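PDB 2V3M: NAF1 from Saccharomyces cerevisiae, which binds RNA and assists assembly of box H/ACA small nucleolar ribonucleoproteins, giving way to GAR1 during their maturation. Local coordinates for residues Leu57-Ile71 with Glu100-Val112. Residues are numbered along the deposited sequence; the frame is centred on the assembly and turned at random.
Sequences LKEGSIFCLEDRTLI and ELKVRLGEKAFIV
Strands 62-65 and 108-112 run antiparallel, their axes 4.5 Å apart at closest approach, as neighbours in the antiparallel sheet of the Gar1-like domain. Cys64 and Phe110 form a hydrogen-bonded pair, joined through Cys64 N to Phe110 O and Phe110 N to Cys64 O. Two residues along, Val112 N donates an almost straight bond to Ile62 O (2.8 Å, 170°), while Phe63 and Ile111 make a non-hydrogen-bonded pair. Cys64 and Phe110 share one face of the sheet, where Cys64 SG lies 4.0 Å from Val112 CG2. The Phe110 ring, its CG anti to the carbonyl carbon (chi1 -58°), reaches alongside the 65-66 peptide, and Phe110 CE1 comes to 3.4 Å from Glu66 CB. On the Phe63 and Ile111 face, Ile111 CD1 packs against Ser61 CB. Strand 30-40 flanks 108-112 across its other edge.

Beyond the paired strands, the type I turn from Leu65 to Arg68 faces the loop after helix 95-102. Leu65 CD2 sits over the centre of one face of the Arg104 guanidinium and also touches Leu101 CD2. Arg104 NH2 bridges to the syn lone pair of Asp67 OD2 (3.1 Å) with the carboxylate and guanidinium planes perpendicular, and makes a weak bond to Thr69 OG1. Glu100 OE1, weakly held at NH2, and Glu107 at NH1 complete the salt-bridge network. A leucine in place of Arg104 would probably leave these three carboxylates without their shared positive partner. Thr69 N to Asp67 OD1 closes an Asx turn, and Thr69 OG1 donates to the same oxygen at 2.8 Å, both from the same face of the carboxylate.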
loop_
_atom_site.group_PDB
_atom_site.type_symbol
_atom_site.label_atom_id
_atom_site.label_comp_id
_atom_site.label_asym_id
_atom_site.label_seq_id
_atom_site.Cartn_x
_atom_site.Cartn_y
_atom_site.Cartn_z
ATOM N N LEU A 57 -15.463 4.237 12.325
ATOM C CA LEU A 57 -14.663 3.029 12.289
ATOM C C LEU A 57 -14.219 2.619 13.673
ATOM O O LEU A 57 -14.009 3.486 14.541
ATOM C CB LEU A 57 -13.430 3.348 11.466
ATOM C CG LEU A 57 -12.309 2.443 10.956
ATOM C CD1 LEU A 57 -12.766 1.184 10.281
ATOM C CD2 LEU A 57 -11.657 3.271 9.963
ATOM N N LYS A 58 -14.079 1.295 13.870
ATOM C CA LYS A 58 -13.684 0.671 15.162
ATOM C C LYS A 58 -12.353 -0.138 15.038
ATOM O O LYS A 58 -11.843 -0.288 13.957
ATOM C CB LYS A 58 -14.815 -0.246 15.598
ATOM C CG LYS A 58 -15.062 -0.325 17.055
ATOM C CD LYS A 58 -15.720 0.987 17.562
ATOM C CE LYS A 58 -17.246 1.037 17.416
ATOM N NZ LYS A 58 -17.880 1.730 18.569
ATOM N N GLU A 59 -11.776 -0.639 16.130
ATOM C CA GLU A 59 -10.746 -1.694 16.011
ATOM C C GLU A 59 -11.574 -2.912 15.707
ATOM O O GLU A 59 -12.636 -3.070 16.312
ATOM C CB GLU A 59 -10.053 -1.969 17.349
ATOM C CG GLU A 59 -8.791 -2.822 17.201
ATOM C CD GLU A 59 -8.738 -4.041 18.159
ATOM O OE1 GLU A 59 -8.687 -5.172 17.597
ATOM O OE2 GLU A 59 -8.725 -3.895 19.432
ATOM N N GLY A 60 -11.145 -3.806 14.836
ATOM C CA GLY A 60 -12.032 -4.956 14.617
ATOM C C GLY A 60 -13.245 -4.647 13.707
ATOM O O GLY A 60 -14.276 -5.351 13.738
ATOM N N SER A 61 -13.143 -3.599 12.879
ATOM C CA SER A 61 -14.288 -3.254 11.995
ATOM C C SER A 61 -14.045 -4.125 10.800
ATOM O O SER A 61 -12.828 -4.266 10.417
ATOM C CB SER A 61 -14.152 -1.768 11.539
ATOM O OG SER A 61 -13.332 -0.981 12.462
ATOM N N ILE A 62 -15.113 -4.652 10.195
ATOM C CA ILE A 62 -14.931 -5.500 8.988
ATOM C C ILE A 62 -15.250 -4.787 7.684
ATOM O O ILE A 62 -16.365 -4.252 7.532
ATOM C CB ILE A 62 -15.894 -6.645 8.927
ATOM C CG1 ILE A 62 -16.136 -7.406 10.259
ATOM C CG2 ILE A 62 -15.497 -7.559 7.802
ATOM C CD1 ILE A 62 -15.126 -7.282 11.326
ATOM N N PHE A 63 -14.300 -4.824 6.742
ATOM C CA PHE A 63 -14.471 -4.271 5.424
ATOM C C PHE A 63 -15.065 -5.316 4.494
ATOM O O PHE A 63 -14.749 -6.508 4.639
ATOM C CB PHE A 63 -13.115 -3.859 4.946
ATOM C CG PHE A 63 -12.536 -2.741 5.718
ATOM C CD1 PHE A 63 -11.865 -2.981 6.904
ATOM C CD2 PHE A 63 -12.592 -1.428 5.250
ATOM C CE1 PHE A 63 -11.294 -1.897 7.622
ATOM C CE2 PHE A 63 -12.040 -0.376 5.958
ATOM C CZ PHE A 63 -11.413 -0.595 7.130
ATOM N N CYS A 64 -15.869 -4.860 3.539
ATOM C CA CYS A 64 -16.425 -5.699 2.449
ATOM C C CYS A 64 -16.643 -4.876 1.189
ATOM O O CYS A 64 -16.554 -3.689 1.255
ATOM C CB CYS A 64 -17.774 -6.279 2.861
ATOM S SG CYS A 64 -19.093 -5.014 3.302
ATOM N N LEU A 65 -16.923 -5.511 0.073
ATOM C CA LEU A 65 -17.242 -4.822 -1.132
ATOM C C LEU A 65 -18.730 -4.539 -1.053
ATOM O O LEU A 65 -19.329 -4.952 -0.108
ATOM C CB LEU A 65 -16.845 -5.711 -2.324
ATOM C CG LEU A 65 -15.372 -5.605 -2.804
ATOM C CD1 LEU A 65 -14.528 -4.665 -2.002
ATOM C CD2 LEU A 65 -14.760 -6.942 -2.892
ATOM N N GLU A 66 -19.316 -3.867 -2.033
ATOM C CA GLU A 66 -20.771 -3.687 -2.156
ATOM C C GLU A 66 -21.523 -4.974 -2.265
ATOM O O GLU A 66 -22.686 -5.034 -1.922
ATOM C CB GLU A 66 -21.074 -2.842 -3.371
ATOM C CG GLU A 66 -22.333 -2.117 -3.278
ATOM C CD GLU A 66 -22.455 -1.032 -4.318
ATOM O OE1 GLU A 66 -23.355 -0.219 -4.185
ATOM O OE2 GLU A 66 -21.643 -0.977 -5.268
ATOM N N ASP A 67 -20.932 -6.022 -2.817
ATOM C CA ASP A 67 -21.744 -7.251 -2.923
ATOM C C ASP A 67 -21.602 -8.081 -1.654
ATOM O O ASP A 67 -21.910 -9.266 -1.604
ATOM C CB ASP A 67 -21.377 -8.097 -4.124
ATOM C CG ASP A 67 -19.912 -8.515 -4.139
ATOM O OD1 ASP A 67 -19.153 -8.094 -3.237
ATOM O OD2 ASP A 67 -19.506 -9.242 -5.098
ATOM N N ARG A 68 -21.109 -7.451 -0.619
ATOM C CA ARG A 68 -20.865 -8.142 0.624
ATOM C C ARG A 68 -19.772 -9.243 0.623
ATOM O O ARG A 68 -19.719 -10.096 1.500
ATOM C CB ARG A 68 -22.162 -8.625 1.219
ATOM C CG ARG A 68 -22.962 -7.537 1.875
ATOM C CD ARG A 68 -24.403 -7.839 1.875
ATOM N NE ARG A 68 -25.181 -6.602 1.780
ATOM C CZ ARG A 68 -25.600 -5.886 2.829
ATOM N NH1 ARG A 68 -25.254 -6.261 4.057
ATOM N NH2 ARG A 68 -26.325 -4.766 2.672
ATOM N N THR A 69 -18.879 -9.165 -0.353
ATOM C CA THR A 69 -17.708 -9.980 -0.377
ATOM C C THR A 69 -16.857 -9.447 0.762
ATOM O O THR A 69 -16.495 -8.283 0.819
ATOM C CB THR A 69 -16.956 -9.878 -1.693
ATOM O OG1 THR A 69 -17.741 -10.474 -2.734
ATOM C CG2 THR A 69 -15.670 -10.638 -1.559
ATOM N N LEU A 70 -16.568 -10.317 1.710
ATOM C CA LEU A 70 -15.847 -9.940 2.881
ATOM C C LEU A 70 -14.344 -9.754 2.613
ATOM O O LEU A 70 -13.698 -10.733 2.141
ATOM C CB LEU A 70 -16.029 -11.041 3.880
ATOM C CG LEU A 70 -14.884 -11.075 4.930
ATOM C CD1 LEU A 70 -15.235 -10.093 6.021
ATOM C CD2 LEU A 70 -14.512 -12.484 5.590
ATOM N N ILE A 71 -13.792 -8.555 2.937
ATOM C CA ILE A 71 -12.389 -8.309 2.776
ATOM C C ILE A 71 -11.583 -8.755 3.996
ATOM O O ILE A 71 -10.741 -9.661 4.007
ATOM C CB ILE A 71 -12.098 -6.911 2.536
ATOM C CG1 ILE A 71 -12.748 -6.470 1.197
ATOM C CG2 ILE A 71 -10.548 -6.791 2.576
ATOM C CD1 ILE A 71 -12.495 -5.058 0.825
ATOM N N GLU A 100 -8.769 -13.009 -5.480
ATOM C CA GLU A 100 -10.041 -12.489 -5.925
ATOM C C GLU A 100 -10.124 -10.990 -5.733
ATOM O O GLU A 100 -10.666 -10.290 -6.548
ATOM C CB GLU A 100 -11.176 -13.188 -5.234
ATOM C CG GLU A 100 -12.539 -12.887 -5.918
ATOM C CD GLU A 100 -13.821 -13.183 -4.995
ATOM O OE1 GLU A 100 -14.839 -12.445 -5.195
ATOM O OE2 GLU A 100 -13.788 -14.103 -4.077
ATOM N N LEU A 101 -9.570 -10.479 -4.658
ATOM C CA LEU A 101 -9.608 -9.052 -4.441
ATOM C C LEU A 101 -8.603 -8.333 -5.296
ATOM O O LEU A 101 -8.980 -7.338 -5.868
ATOM C CB LEU A 101 -9.353 -8.763 -2.994
ATOM C CG LEU A 101 -10.361 -9.370 -1.998
ATOM C CD1 LEU A 101 -9.847 -9.041 -0.561
ATOM C CD2 LEU A 101 -11.842 -8.859 -2.106
ATOM N N LYS A 102 -7.361 -8.836 -5.391
ATOM C CA LYS A 102 -6.334 -8.414 -6.339
ATOM C C LYS A 102 -6.958 -7.942 -7.664
ATOM O O LYS A 102 -6.658 -6.882 -8.207
ATOM C CB LYS A 102 -5.400 -9.624 -6.598
ATOM C CG LYS A 102 -4.237 -9.460 -7.688
ATOM C CD LYS A 102 -2.961 -9.055 -6.972
ATOM C CE LYS A 102 -1.757 -8.625 -7.814
ATOM N NZ LYS A 102 -0.460 -8.840 -7.029
ATOM N N VAL A 103 -7.851 -8.747 -8.172
ATOM C CA VAL A 103 -8.448 -8.538 -9.443
ATOM C C VAL A 103 -9.639 -7.522 -9.409
ATOM O O VAL A 103 -10.183 -7.107 -10.446
ATOM C CB VAL A 103 -8.881 -9.912 -9.864
ATOM C CG1 VAL A 103 -10.240 -9.899 -10.597
ATOM C CG2 VAL A 103 -7.788 -10.501 -10.640
ATOM N N ARG A 104 -10.067 -7.117 -8.229
ATOM C CA ARG A 104 -11.160 -6.192 -8.159
ATOM C C ARG A 104 -10.785 -4.809 -7.681
ATOM O O ARG A 104 -11.663 -4.147 -7.145
ATOM C CB ARG A 104 -12.110 -6.731 -7.157
ATOM C CG ARG A 104 -12.810 -8.026 -7.593
ATOM C CD ARG A 104 -14.229 -7.791 -7.330
ATOM N NE ARG A 104 -14.804 -8.756 -6.440
ATOM C CZ ARG A 104 -15.974 -8.589 -5.845
ATOM N NH1 ARG A 104 -16.687 -7.467 -5.987
ATOM N NH2 ARG A 104 -16.413 -9.538 -5.073
ATOM N N LEU A 105 -9.511 -4.400 -7.823
ATOM C CA LEU A 105 -9.065 -3.081 -7.516
ATOM C C LEU A 105 -9.960 -2.016 -8.089
ATOM O O LEU A 105 -10.406 -2.161 -9.225
ATOM C CB LEU A 105 -7.705 -2.906 -8.096
ATOM C CG LEU A 105 -6.533 -3.204 -7.156
ATOM C CD1 LEU A 105 -6.958 -4.160 -5.962
ATOM C CD2 LEU A 105 -5.372 -3.700 -8.007
ATOM N N GLY A 106 -10.258 -0.951 -7.310
ATOM C CA GLY A 106 -10.989 0.220 -7.835
ATOM C C GLY A 106 -12.445 0.249 -7.421
ATOM O O GLY A 106 -13.116 1.273 -7.594
ATOM N N GLU A 107 -12.946 -0.886 -6.910
ATOM C CA GLU A 107 -14.325 -1.030 -6.419
ATOM C C GLU A 107 -14.435 -0.351 -5.085
ATOM O O GLU A 107 -13.429 -0.328 -4.308
ATOM C CB GLU A 107 -14.721 -2.466 -6.187
ATOM C CG GLU A 107 -15.124 -3.169 -7.400
ATOM C CD GLU A 107 -15.725 -4.570 -7.171
ATOM O OE1 GLU A 107 -16.341 -4.793 -6.125
ATOM O OE2 GLU A 107 -15.608 -5.454 -8.077
ATOM N N LYS A 108 -15.636 0.184 -4.802
ATOM C CA LYS A 108 -15.895 0.865 -3.541
ATOM C C LYS A 108 -15.854 -0.057 -2.352
ATOM O O LYS A 108 -16.420 -1.125 -2.424
ATOM C CB LYS A 108 -17.238 1.490 -3.549
ATOM C CG LYS A 108 -17.259 2.798 -4.232
ATOM C CD LYS A 108 -18.655 3.242 -4.252
ATOM C CE LYS A 108 -18.758 4.731 -4.755
ATOM N NZ LYS A 108 -17.666 5.655 -4.071
ATOM N N ALA A 109 -15.156 0.293 -1.277
ATOM C CA ALA A 109 -15.182 -0.571 -0.085
ATOM C C ALA A 109 -16.067 -0.038 1.019
ATOM O O ALA A 109 -16.363 1.165 1.130
ATOM C CB ALA A 109 -13.821 -0.787 0.473
ATOM N N PHE A 110 -16.480 -0.927 1.888
ATOM C CA PHE A 110 -17.491 -0.535 2.867
ATOM C C PHE A 110 -17.120 -1.155 4.206
ATOM O O PHE A 110 -16.403 -2.167 4.318
ATOM C CB PHE A 110 -18.917 -1.022 2.546
ATOM C CG PHE A 110 -19.449 -0.573 1.229
ATOM C CD1 PHE A 110 -18.999 -1.167 -0.002
ATOM C CD2 PHE A 110 -20.454 0.414 1.191
ATOM C CE1 PHE A 110 -19.519 -0.736 -1.157
ATOM C CE2 PHE A 110 -20.958 0.834 0.014
ATOM C CZ PHE A 110 -20.529 0.271 -1.153
ATOM N N ILE A 111 -17.699 -0.591 5.234
ATOM C CA ILE A 111 -17.364 -1.007 6.539
ATOM C C ILE A 111 -18.671 -1.515 7.109
ATOM O O ILE A 111 -19.728 -0.893 6.965
ATOM C CB ILE A 111 -16.693 0.162 7.278
ATOM C CG1 ILE A 111 -15.917 -0.312 8.462
ATOM C CG2 ILE A 111 -17.728 1.236 7.759
ATOM C CD1 ILE A 111 -16.852 -0.978 9.532
ATOM N N VAL A 112 -18.652 -2.720 7.657
ATOM C CA VAL A 112 -19.883 -3.360 8.218
ATOM C C VAL A 112 -20.195 -2.806 9.583
ATOM O O VAL A 112 -19.309 -2.512 10.356
ATOM C CB VAL A 112 -19.621 -4.817 8.479
ATOM C CG1 VAL A 112 -20.701 -5.424 9.283
ATOM C CG2 VAL A 112 -19.462 -5.561 7.219
#